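Local coordinates for putative metal-dependent hydrolase (Bacillus subtilis, PDB 6KNS), which binds two zinc ions in a metallo-beta-lactamase fold and is probably a metal-dependent hydrolase, perhaps related to tRNA 3'-processing endoribonucleases, at residues 62-65 and 69-72; 37-42 and 145-150. One frame throughout, in Å; residues are numbered along the deposited sequence.

Interaction 1: residues 62-65 and 69-72; sequences ILSH and DHIA. With ZN (zinc ion), chain G; ZN (zinc ion), chain H.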
loop_
_atom_site.group_PDB
_atom_site.type_symbol
_atom_site.label_atom_id
_atom_site.label_comp_id
_atom_site.label_asym_id
_atom_site.label_seq_id
_atom_site.Cartn_x
_atom_site.Cartn_y
_atom_site.Cartn_z
ATOM N N ILE A 62 3.392 -5.294 -14.784
ATOM C CA ILE A 62 2.174 -5.735 -15.478
ATOM C C ILE A 62 1.125 -6.096 -14.438
ATOM O O ILE A 62 1.460 -6.706 -13.401
ATOM C CB ILE A 62 2.431 -6.919 -16.460
ATOM C CG1 ILE A 62 1.143 -7.321 -17.179
ATOM C CG2 ILE A 62 2.941 -8.155 -15.739
ATOM C CD1 ILE A 62 1.441 -8.124 -18.471
ATOM N N LEU A 63 -0.106 -5.688 -14.725
ATOM C CA LEU A 63 -1.243 -5.771 -13.836
ATOM C C LEU A 63 -2.334 -6.698 -14.388
ATOM O O LEU A 63 -2.793 -6.518 -15.498
ATOM C CB LEU A 63 -1.845 -4.381 -13.683
ATOM C CG LEU A 63 -0.881 -3.345 -13.118
ATOM C CD1 LEU A 63 -1.620 -1.995 -13.029
ATOM C CD2 LEU A 63 -0.312 -3.775 -11.718
ATOM N N SER A 64 -2.708 -7.724 -13.616
ATOM C CA SER A 64 -3.710 -8.690 -14.071
ATOM C C SER A 64 -5.107 -8.037 -14.112
ATOM O O SER A 64 -5.911 -8.349 -14.996
ATOM C CB SER A 64 -3.782 -9.888 -13.130
ATOM O OG SER A 64 -4.038 -9.447 -11.796
ATOM N N HIS A 65 -5.381 -7.170 -13.146
ATOM C CA HIS A 65 -6.657 -6.498 -13.036
ATOM C C HIS A 65 -6.586 -5.367 -12.021
ATOM O O HIS A 65 -5.549 -5.193 -11.357
ATOM C CB HIS A 65 -7.785 -7.474 -12.710
ATOM C CG HIS A 65 -7.766 -8.077 -11.329
ATOM N ND1 HIS A 65 -6.746 -8.884 -10.867
ATOM C CD2 HIS A 65 -8.722 -8.086 -10.361
ATOM C CE1 HIS A 65 -7.071 -9.335 -9.663
ATOM N NE2 HIS A 65 -8.261 -8.862 -9.331
ATOM N N ASP A 69 -6.349 -4.783 -4.111
ATOM C CA ASP A 69 -5.277 -5.681 -3.660
ATOM C C ASP A 69 -4.247 -6.087 -4.728
ATOM O O ASP A 69 -3.248 -6.744 -4.401
ATOM C CB ASP A 69 -5.854 -6.893 -2.927
ATOM C CG ASP A 69 -6.740 -7.746 -3.817
ATOM O OD1 ASP A 69 -7.574 -7.166 -4.511
ATOM O OD2 ASP A 69 -6.601 -8.979 -3.798
ATOM N N HIS A 70 -4.431 -5.630 -5.965
ATOM C CA HIS A 70 -3.441 -5.823 -7.030
ATOM C C HIS A 70 -2.804 -4.529 -7.568
ATOM O O HIS A 70 -1.869 -4.603 -8.363
ATOM C CB HIS A 70 -4.098 -6.597 -8.183
ATOM C CG HIS A 70 -4.547 -7.960 -7.763
ATOM N ND1 HIS A 70 -3.900 -9.116 -8.148
ATOM C CD2 HIS A 70 -5.519 -8.332 -6.902
ATOM C CE1 HIS A 70 -4.487 -10.144 -7.549
ATOM N NE2 HIS A 70 -5.488 -9.692 -6.804
ATOM N N ILE A 71 -3.311 -3.364 -7.171
ATOM C CA ILE A 71 -2.811 -2.068 -7.681
ATOM C C ILE A 71 -2.603 -0.983 -6.624
ATOM O O ILE A 71 -2.131 0.128 -6.973
ATOM C CB ILE A 71 -3.747 -1.468 -8.724
ATOM C CG1 ILE A 71 -5.051 -0.973 -8.069
ATOM C CG2 ILE A 71 -4.060 -2.506 -9.836
ATOM C CD1 ILE A 71 -5.952 -0.259 -9.050
ATOM N N ALA A 72 -2.843 -1.290 -5.342
ATOM C CA ALA A 72 -2.778 -0.261 -4.314
ATOM C C ALA A 72 -1.470 0.500 -4.311
ATOM O O ALA A 72 -1.487 1.675 -3.999
ATOM C CB ALA A 72 -3.101 -0.821 -2.865
HETATM ZN ZN ZN G . -7.292 -10.369 -5.792
HETATM ZN ZN ZN H . -9.675 -9.621 -7.737
#
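His65 and His70 bring their imidazoles together obliquely, with ring centroids 4.1 Å apart and planes at 48°. CE1 of His65 sits over the centre of one face of the His70 ring, and its closest atom there is His70 NE2 at 3.3 Å. The two rings serve different metals. His65 NE2 binds the zinc ion of chain H at 2.3 Å. His70 NE2 binds the zinc ion of chain G at 2.2 Å. Asp69 OD2 joins His70 on that second zinc, at a longer 2.5 Å. CG of His65 lies between its backbone N and carbonyl carbon (chi1 70°), which brings the ring across to the helix 68-71 side. The far nitrogens are held as well. His65 ND1 donates to Ser64 OG at 2.9 Å, nearly straight at 163° and close to the ring plane, and His70 ND1 is hydrogen-bonded to Asp40 OD2. Away from the metals, CG2 of Ile71 rests against the backbone O of His65 and near CD1 of Leu63; the Leu63 and Ile71 side chains cross at about a right angle. His65, Asp69 and His70 are three of the metal-binding residues of the HxHxDH motif of the metallo-beta-lactamase superfamily, with His67 between them. His67, His140 and Asp161 complete the first site, while Asp161 and His217 complete the second, so Asp161 bridges the two zincs. With a metal on one nitrogen and a hydrogen bond at the other, each imidazole has its rotation fixed, and the short motif can present separate ligands to two neighbouring ions.

Interaction 2: residues 37-42 and 145-150; sequences LLVDCG and YAMRIT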
loop_
_atom_site.group_PDB
_atom_site.type_symbol
_atom_site.label_atom_id
_atom_site.label_comp_id
_atom_site.label_asym_id
_atom_site.label_seq_id
_atom_site.Cartn_x
_atom_site.Cartn_y
_atom_site.Cartn_z
ATOM N N LEU A 37 10.741 -7.700 -13.792
ATOM C CA LEU A 37 9.317 -7.481 -14.063
ATOM C C LEU A 37 8.494 -7.708 -12.799
ATOM O O LEU A 37 8.597 -8.754 -12.188
ATOM C CB LEU A 37 8.825 -8.465 -15.135
ATOM C CG LEU A 37 7.344 -8.497 -15.521
ATOM C CD1 LEU A 37 6.959 -7.153 -16.126
ATOM C CD2 LEU A 37 7.020 -9.710 -16.464
ATOM N N LEU A 38 7.667 -6.745 -12.440
ATOM C CA LEU A 38 6.786 -6.883 -11.310
ATOM C C LEU A 38 5.407 -7.220 -11.853
ATOM O O LEU A 38 4.868 -6.485 -12.667
ATOM C CB LEU A 38 6.731 -5.588 -10.473
ATOM C CG LEU A 38 5.737 -5.635 -9.293
ATOM C CD1 LEU A 38 6.147 -6.586 -8.185
ATOM C CD2 LEU A 38 5.422 -4.253 -8.700
ATOM N N VAL A 39 4.870 -8.342 -11.409
ATOM C CA VAL A 39 3.557 -8.793 -11.787
ATOM C C VAL A 39 2.634 -8.520 -10.599
ATOM O O VAL A 39 2.753 -9.147 -9.541
ATOM C CB VAL A 39 3.571 -10.283 -12.160
ATOM C CG1 VAL A 39 2.148 -10.810 -12.406
ATOM C CG2 VAL A 39 4.468 -10.517 -13.384
ATOM N N ASP A 40 1.722 -7.564 -10.805
ATOM C CA ASP A 40 0.827 -7.017 -9.781
ATOM C C ASP A 40 1.582 -6.235 -8.733
ATOM O O ASP A 40 2.784 -6.476 -8.496
ATOM C CB ASP A 40 -0.149 -8.077 -9.188
ATOM C CG ASP A 40 -1.231 -8.483 -10.198
ATOM O OD1 ASP A 40 -1.364 -7.800 -11.237
ATOM O OD2 ASP A 40 -1.938 -9.473 -9.997
ATOM N N CYS A 41 0.862 -5.307 -8.095
ATOM C CA CYS A 41 1.487 -4.294 -7.267
ATOM C C CYS A 41 0.518 -3.853 -6.151
ATOM O O CYS A 41 0.087 -2.703 -6.062
ATOM C CB CYS A 41 1.878 -3.105 -8.169
ATOM S SG CYS A 41 2.936 -1.882 -7.363
ATOM N N GLY A 42 0.192 -4.794 -5.288
ATOM C CA GLY A 42 -0.825 -4.611 -4.267
ATOM C C GLY A 42 -0.317 -3.961 -2.993
ATOM O O GLY A 42 0.709 -3.259 -3.004
ATOM N N TYR A 145 -7.008 -10.827 -16.281
ATOM C CA TYR A 145 -6.295 -11.764 -17.173
ATOM C C TYR A 145 -5.232 -12.562 -16.450
ATOM O O TYR A 145 -4.378 -11.995 -15.781
ATOM C CB TYR A 145 -5.658 -11.045 -18.385
ATOM C CG TYR A 145 -6.683 -10.479 -19.288
ATOM C CD1 TYR A 145 -7.172 -11.201 -20.372
ATOM C CD2 TYR A 145 -7.232 -9.248 -19.017
ATOM C CE1 TYR A 145 -8.180 -10.671 -21.198
ATOM C CE2 TYR A 145 -8.219 -8.710 -19.823
ATOM C CZ TYR A 145 -8.681 -9.411 -20.912
ATOM O OH TYR A 145 -9.671 -8.839 -21.671
ATOM N N ALA A 146 -5.278 -13.890 -16.650
ATOM C CA ALA A 146 -4.207 -14.782 -16.242
ATOM C C ALA A 146 -3.063 -14.608 -17.212
ATOM O O ALA A 146 -3.278 -14.098 -18.311
ATOM C CB ALA A 146 -4.675 -16.217 -16.216
ATOM N N MET A 147 -1.854 -14.992 -16.804
ATOM C CA MET A 147 -0.673 -14.791 -17.631
ATOM C C MET A 147 0.198 -16.034 -17.712
ATOM O O MET A 147 0.377 -16.743 -16.729
ATOM C CB MET A 147 0.173 -13.662 -17.086
ATOM C CG MET A 147 -0.555 -12.348 -16.973
ATOM S SD MET A 147 0.420 -11.154 -16.045
ATOM C CE MET A 147 -0.921 -10.025 -15.668
ATOM N N ARG A 148 0.723 -16.293 -18.909
ATOM C CA ARG A 148 1.695 -17.355 -19.133
ATOM C C ARG A 148 2.991 -16.656 -19.519
ATOM O O ARG A 148 3.033 -15.939 -20.531
ATOM C CB ARG A 148 1.240 -18.268 -20.253
ATOM C CG ARG A 148 2.323 -19.265 -20.650
ATOM C CD ARG A 148 2.042 -20.057 -21.916
ATOM N NE ARG A 148 1.519 -21.354 -21.578
ATOM C CZ ARG A 148 2.150 -22.519 -21.660
ATOM N NH1 ARG A 148 3.366 -22.642 -22.148
ATOM N NH2 ARG A 148 1.513 -23.587 -21.242
ATOM N N ILE A 149 4.037 -16.849 -18.715
ATOM C CA ILE A 149 5.286 -16.110 -18.876
ATOM C C ILE A 149 6.429 -17.064 -19.160
ATOM O O ILE A 149 6.738 -17.929 -18.351
ATOM C CB ILE A 149 5.589 -15.244 -17.639
ATOM C CG1 ILE A 149 4.411 -14.284 -17.373
ATOM C CG2 ILE A 149 6.858 -14.436 -17.866
ATOM C CD1 ILE A 149 4.515 -13.446 -16.113
ATOM N N THR A 150 7.044 -16.922 -20.332
ATOM C CA THR A 150 8.164 -17.758 -20.678
ATOM C C THR A 150 9.374 -16.936 -21.070
ATOM O O THR A 150 9.252 -15.800 -21.477
ATOM C CB THR A 150 7.813 -18.765 -21.805
ATOM O OG1 THR A 150 8.925 -19.653 -21.992
ATOM C CG2 THR A 150 7.446 -18.068 -23.151
#
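Val39 places its two methyls against two different side chains of strand 145-150. CG1 meets the sulfur of Met147, with Val39 CG1 to Met147 SD at 4.0 Å. CG2 meets the end of Ile149, with Val39 CG2 to Ile149 CD1 also at 4.0 Å. The fork of the valine explains this division. With chi1 at 173°, CG1 is anti to the backbone N and CG2 is anti to the carbonyl carbon. Beyond CG the methionine chain runs extended, so its sulfur reaches well out from its strand. Ile149 is shorter and touches with CD1 alone. Val39 points one way and each of its partners the other, and they overlap at their ends, methyl against SD and methyl against CD1. All three residues direct their CB toward the facing segment. The backbones stay well apart, with the CA atoms of Val39 and Met147 separated by 9.4 Å. This is the spacing of two sheets packed face to face, not of paired strands. Strand 35-39 belongs to one mixed sheet and strand 145-150 to the other. The two sheets meet in the interior of the alpha-beta/beta-alpha sandwich of the metallo-beta-lactamase fold, and this contact lies between their inner faces. Ile62, from the strand beside 35-39, touches both Val39 and Met147, and Ile133, from the strand beside 145-150, packs on Met147 and Leu37. The touching residues are all buried, and their contacts are apolar throughout. Tyr158 also lies against Val39, and its OH is hydrogen-bonded to Asp40 OD2.

Overall arrangement
Interaction 1 holds zinc ligands, and interaction 2 is the apolar packing beneath them. Their centres are about 9 Å apart. Residues 62-65 and 69-72 fall in sequence between the two segments of interaction 2. Asp40 connects the contacts: its OD2 lies 2.7 Å from His70 ND1 and its OD1 lies 2.7 Å from Ser64 N, both probable hydrogen bonds. It is thus a second-shell residue that probably positions His70 on its metal. Met147 adds an apolar link, with CE 3.5 Å from Ser64 CA. Val39 itself is set back, its side chain about 12 Å from a bound zinc ion.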